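Local coordinates for uncharacterized protein (Nostoc punctiforme, PDB 2R3S) that is a putative O-methyltransferase, probably transferring a methyl group to a hydroxyl of a substrate that is not identified, at residues A[94-106]-A[134-147]. Numbering follows the deposited sequence.
Sequences VGDAIEFLLSPMI and HPVWVQFAKAMSPM
Phe100 drives its ring into helix 136-143 as a knob, filling the hole lined by Val136, Trp137, Phe140 and Ala143. CG lies anti to the backbone N (chi1 172°), which sends the ring straight into that hollow. Phe140 turns its edge to one ring face in a T-shaped pair, planes 86° apart, with Phe140 CD2 over the ring centre and 3.6 Å from Phe100 CZ. Ile106 CG1 lies over the opposite face, toward the rim. At its edge Phe100 CD1 approaches Val136 O at 3.6 Å. An alanine in place of Phe100 would probably leave this hole unfilled and the edge of Phe140 without its face.

Smaller bumps flank this knob. Val136 CG2 wedges between Phe100, Ile106 and Met105, reaching Met105 CB at 3.6 Å. In one of its two conformers, selenomethionine Met105 sets its selenium at the edge of the His134 ring, 3.7 Å from Pro135 CG. In the other direction the small Ala97 and Ala143 let the backbones come close, CA to CA 4.9 Å. Selenomethionine Met144 curls its SE to 3.8 Å from Ala97 CB, touching Phe100 and Leu101 too. Val94 CG1 rests on Met147 SE at 3.7 Å.

Each segment carries its own capping bond: Ser103 OG accepts from Met105 N, and His134 ND1 from Val136 N, which lies in the plane of the imidazole. The contact packs the short helices 98-101 and 104-107 against helix 136-143 of the O-methyltransferase domain, a Rossmann-like fold. Phe11, from the dimerisation domain of the second subunit, packs on Ala97, Leu101 and Met147, so the contact borders the dimer interface. With no hydrogen bond or salt bridge between the segments, their union rests on apolar, aromatic and selenium contacts, and hence on matching shape.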
loop_
_atom_site.group_PDB
_atom_site.type_symbol
_atom_site.label_atom_id
_atom_site.label_comp_id
_atom_site.label_asym_id
_atom_site.label_seq_id
_atom_site.Cartn_x
_atom_site.Cartn_y
_atom_site.Cartn_z
ATOM N N VAL A 94 5.865 11.617 15.080
ATOM C CA VAL A 94 4.498 11.529 14.597
ATOM C C VAL A 94 4.019 10.089 14.421
ATOM O O VAL A 94 2.924 9.845 13.961
ATOM C CB VAL A 94 4.337 12.280 13.267
ATOM C CG1 VAL A 94 4.426 13.807 13.514
ATOM C CG2 VAL A 94 5.351 11.801 12.274
ATOM N N GLY A 95 4.811 9.130 14.841
ATOM C CA GLY A 95 4.531 7.743 14.550
ATOM C C GLY A 95 3.181 7.224 15.007
ATOM O O GLY A 95 2.670 6.314 14.398
ATOM N N ASP A 96 2.606 7.783 16.070
ATOM C CA ASP A 96 1.329 7.277 16.555
ATOM C C ASP A 96 0.141 7.776 15.752
ATOM O O ASP A 96 -0.996 7.409 16.050
ATOM C CB ASP A 96 1.178 7.524 18.049
ATOM C CG ASP A 96 2.216 6.722 18.891
ATOM O OD1 ASP A 96 2.876 5.770 18.389
ATOM O OD2 ASP A 96 2.376 7.065 20.065
ATOM N N ALA A 97 0.393 8.561 14.701
ATOM C CA ALA A 97 -0.674 8.905 13.746
ATOM C C ALA A 97 -1.330 7.646 13.182
ATOM O O ALA A 97 -2.505 7.690 12.780
ATOM C CB ALA A 97 -0.145 9.824 12.590
ATOM N N ILE A 98 -0.598 6.526 13.144
ATOM C CA ILE A 98 -1.165 5.268 12.628
ATOM C C ILE A 98 -2.393 4.807 13.435
ATOM O O ILE A 98 -3.190 4.008 12.949
ATOM C CB ILE A 98 -0.128 4.080 12.560
ATOM C CG1 ILE A 98 0.356 3.659 13.964
ATOM C CG2 ILE A 98 1.047 4.410 11.634
ATOM C CD1 ILE A 98 1.086 2.233 13.978
ATOM N N GLU A 99 -2.554 5.293 14.658
ATOM C CA GLU A 99 -3.745 4.938 15.442
ATOM C C GLU A 99 -5.056 5.382 14.805
ATOM O O GLU A 99 -6.098 4.744 14.992
ATOM C CB GLU A 99 -3.621 5.470 16.863
ATOM C CG GLU A 99 -2.627 4.642 17.709
ATOM C CD GLU A 99 -2.362 5.257 19.096
ATOM O OE1 GLU A 99 -3.125 6.177 19.514
ATOM O OE2 GLU A 99 -1.372 4.825 19.754
ATOM N N PHE A 100 -4.992 6.480 14.058
ATOM C CA PHE A 100 -6.069 6.902 13.177
ATOM C C PHE A 100 -5.877 6.344 11.762
ATOM O O PHE A 100 -6.775 5.665 11.246
ATOM C CB PHE A 100 -6.179 8.437 13.137
ATOM C CG PHE A 100 -7.145 8.927 12.100
ATOM C CD1 PHE A 100 -8.512 8.892 12.336
ATOM C CD2 PHE A 100 -6.702 9.374 10.886
ATOM C CE1 PHE A 100 -9.407 9.293 11.368
ATOM C CE2 PHE A 100 -7.591 9.766 9.907
ATOM C CZ PHE A 100 -8.951 9.727 10.151
ATOM N N LEU A 101 -4.707 6.607 11.147
ATOM C CA LEU A 101 -4.526 6.371 9.714
ATOM C C LEU A 101 -4.641 4.903 9.323
ATOM O O LEU A 101 -5.096 4.591 8.228
ATOM C CB LEU A 101 -3.211 6.964 9.212
ATOM C CG LEU A 101 -3.098 8.488 9.220
ATOM C CD1 LEU A 101 -1.659 8.838 8.921
ATOM C CD2 LEU A 101 -4.057 9.119 8.190
ATOM N N LEU A 102 -4.270 4.013 10.246
ATOM C CA LEU A 102 -4.395 2.580 10.054
ATOM C C LEU A 102 -5.459 1.986 10.978
ATOM O O LEU A 102 -5.466 0.799 11.204
ATOM C CB LEU A 102 -3.027 1.862 10.251
ATOM C CG LEU A 102 -1.934 2.260 9.243
ATOM C CD1 LEU A 102 -0.729 1.372 9.346
ATOM C CD2 LEU A 102 -2.452 2.292 7.794
ATOM N N SER A 103 -6.381 2.801 11.469
ATOM C CA SER A 103 -7.567 2.286 12.147
ATOM C C SER A 103 -8.417 1.517 11.170
ATOM O O SER A 103 -8.642 1.967 10.047
ATOM C CB SER A 103 -8.444 3.407 12.707
ATOM O OG SER A 103 -9.652 2.852 13.217
ATOM N N PRO A 104 -8.907 0.343 11.579
ATOM C CA PRO A 104 -9.781 -0.386 10.653
ATOM C C PRO A 104 -11.011 0.420 10.286
ATOM O O PRO A 104 -11.588 0.208 9.241
ATOM C CB PRO A 104 -10.145 -1.663 11.403
ATOM C CG PRO A 104 -9.632 -1.513 12.804
ATOM C CD PRO A 104 -8.641 -0.385 12.833
HETATM N N MSE A 105 -11.373 1.378 11.125
HETATM C CA MSE A 105 -12.494 2.269 10.880
HETATM C C MSE A 105 -12.239 3.144 9.646
HETATM O O MSE A 105 -13.162 3.619 9.009
HETATM C CB MSE A 105 -12.742 3.127 12.132
HETATM C CG MSE A 105 -12.966 2.287 13.406
HETATM SE SE MSE A 105 -13.401 3.267 15.033
HETATM C CE MSE A 105 -11.611 3.449 15.813
ATOM N N ILE A 106 -10.968 3.345 9.317
ATOM C CA ILE A 106 -10.564 4.042 8.083
ATOM C C ILE A 106 -10.207 3.040 6.970
ATOM O O ILE A 106 -10.733 3.138 5.872
ATOM C CB ILE A 106 -9.390 5.006 8.352
ATOM C CG1 ILE A 106 -9.849 6.135 9.281
ATOM C CG2 ILE A 106 -8.863 5.594 7.045
ATOM C CD1 ILE A 106 -11.103 6.921 8.712
ATOM N N HIS A 134 -19.208 8.872 15.734
ATOM C CA HIS A 134 -18.353 7.776 15.313
ATOM C C HIS A 134 -17.034 7.902 16.086
ATOM O O HIS A 134 -16.475 9.010 16.185
ATOM C CB HIS A 134 -18.109 7.822 13.803
ATOM C CG HIS A 134 -17.580 6.538 13.234
ATOM N ND1 HIS A 134 -16.369 6.000 13.613
ATOM C CD2 HIS A 134 -18.099 5.688 12.318
ATOM C CE1 HIS A 134 -16.169 4.871 12.959
ATOM N NE2 HIS A 134 -17.209 4.653 12.172
ATOM N N PRO A 135 -16.559 6.792 16.697
ATOM C CA PRO A 135 -15.364 6.871 17.550
ATOM C C PRO A 135 -14.041 7.121 16.819
ATOM O O PRO A 135 -13.042 7.431 17.459
ATOM C CB PRO A 135 -15.350 5.512 18.250
ATOM C CG PRO A 135 -16.042 4.598 17.300
ATOM C CD PRO A 135 -17.131 5.428 16.682
ATOM N N VAL A 136 -14.026 6.990 15.495
ATOM C CA VAL A 136 -12.827 7.271 14.721
ATOM C C VAL A 136 -12.370 8.738 14.903
ATOM O O VAL A 136 -11.196 9.035 14.731
ATOM C CB VAL A 136 -12.977 6.854 13.225
ATOM C CG1 VAL A 136 -13.762 7.902 12.392
ATOM C CG2 VAL A 136 -11.607 6.539 12.630
ATOM N N TRP A 137 -13.280 9.616 15.315
ATOM C CA TRP A 137 -12.973 11.040 15.486
ATOM C C TRP A 137 -12.345 11.344 16.829
ATOM O O TRP A 137 -11.602 12.322 16.947
ATOM C CB TRP A 137 -14.194 11.920 15.149
ATOM C CG TRP A 137 -14.634 11.631 13.739
ATOM C CD1 TRP A 137 -15.852 11.145 13.341
ATOM C CD2 TRP A 137 -13.833 11.727 12.534
ATOM N NE1 TRP A 137 -15.857 10.933 11.984
ATOM C CE2 TRP A 137 -14.634 11.267 11.465
ATOM C CE3 TRP A 137 -12.524 12.160 12.258
ATOM C CZ2 TRP A 137 -14.172 11.227 10.146
ATOM C CZ3 TRP A 137 -12.063 12.113 10.939
ATOM C CH2 TRP A 137 -12.879 11.647 9.910
ATOM N N VAL A 138 -12.551 10.458 17.811
ATOM C CA VAL A 138 -11.767 10.495 19.045
ATOM C C VAL A 138 -10.336 10.075 18.731
ATOM O O VAL A 138 -9.401 10.734 19.180
ATOM C CB VAL A 138 -12.405 9.637 20.164
ATOM C CG1 VAL A 138 -11.575 9.680 21.493
ATOM C CG2 VAL A 138 -13.831 10.097 20.397
ATOM N N GLN A 139 -10.167 9.012 17.944
ATOM C CA GLN A 139 -8.830 8.605 17.516
ATOM C C GLN A 139 -8.148 9.698 16.699
ATOM O O GLN A 139 -6.971 9.976 16.925
ATOM C CB GLN A 139 -8.838 7.283 16.734
ATOM C CG GLN A 139 -9.001 6.051 17.600
ATOM C CD GLN A 139 -8.035 6.036 18.771
ATOM O OE1 GLN A 139 -6.819 6.009 18.582
ATOM N NE2 GLN A 139 -8.580 6.098 19.992
ATOM N N PHE A 140 -8.878 10.337 15.777
ATOM C CA PHE A 140 -8.291 11.438 15.031
ATOM C C PHE A 140 -7.805 12.512 15.994
ATOM O O PHE A 140 -6.662 12.951 15.906
ATOM C CB PHE A 140 -9.265 12.051 14.036
ATOM C CG PHE A 140 -8.635 13.109 13.158
ATOM C CD1 PHE A 140 -8.456 14.399 13.621
ATOM C CD2 PHE A 140 -8.197 12.800 11.893
ATOM C CE1 PHE A 140 -7.861 15.364 12.836
ATOM C CE2 PHE A 140 -7.596 13.754 11.088
ATOM C CZ PHE A 140 -7.440 15.044 11.556
ATOM N N ALA A 141 -8.687 12.944 16.900
ATOM C CA ALA A 141 -8.369 14.023 17.822
ATOM C C ALA A 141 -7.142 13.729 18.703
ATOM O O ALA A 141 -6.345 14.628 19.002
ATOM C CB ALA A 141 -9.590 14.374 18.698
ATOM N N LYS A 142 -7.005 12.488 19.148
ATOM C CA LYS A 142 -5.860 12.104 19.966
ATOM C C LYS A 142 -4.596 11.916 19.133
ATOM O O LYS A 142 -3.511 12.300 19.560
ATOM C CB LYS A 142 -6.140 10.803 20.745
ATOM C CG LYS A 142 -7.285 10.870 21.760
ATOM C CD LYS A 142 -7.328 9.589 22.613
ATOM C CE LYS A 142 -8.606 9.420 23.425
ATOM N NZ LYS A 142 -8.944 10.627 24.220
ATOM N N ALA A 143 -4.727 11.300 17.967
ATOM C CA ALA A 143 -3.565 10.791 17.229
ATOM C C ALA A 143 -2.990 11.797 16.231
ATOM O O ALA A 143 -1.813 11.734 15.895
ATOM C CB ALA A 143 -3.934 9.485 16.495
HETATM N N MSE A 144 -3.825 12.700 15.727
HETATM C CA MSE A 144 -3.442 13.541 14.594
HETATM C C MSE A 144 -3.095 14.975 15.012
HETATM O O MSE A 144 -2.645 15.761 14.184
HETATM C CB MSE A 144 -4.554 13.554 13.551
HETATM C CG MSE A 144 -4.893 12.211 13.023
HETATM SE SE MSE A 144 -3.488 11.493 11.877
HETATM C CE MSE A 144 -3.790 12.664 10.333
ATOM N N SER A 145 -3.272 15.308 16.287
ATOM C CA SER A 145 -3.017 16.662 16.763
ATOM C C SER A 145 -1.564 17.175 16.627
ATOM O O SER A 145 -1.372 18.363 16.409
ATOM C CB SER A 145 -3.518 16.826 18.193
ATOM O OG SER A 145 -2.739 16.083 19.099
ATOM N N PRO A 146 -0.542 16.299 16.768
ATOM C CA PRO A 146 0.853 16.737 16.553
ATOM C C PRO A 146 1.138 17.456 15.227
ATOM O O PRO A 146 1.789 18.494 15.229
ATOM C CB PRO A 146 1.654 15.427 16.659
ATOM C CG PRO A 146 0.807 14.570 17.578
ATOM C CD PRO A 146 -0.597 14.882 17.180
HETATM N N MSE A 147 0.602 16.943 14.130
HETATM C CA MSE A 147 0.759 17.578 12.833
HETATM C C MSE A 147 -0.114 18.800 12.634
HETATM O O MSE A 147 0.056 19.500 11.629
HETATM C CB MSE A 147 0.460 16.592 11.707
HETATM C CG MSE A 147 1.427 15.431 11.681
HETATM SE SE MSE A 147 0.744 14.034 12.849
HETATM C CE MSE A 147 -0.751 13.563 11.621
#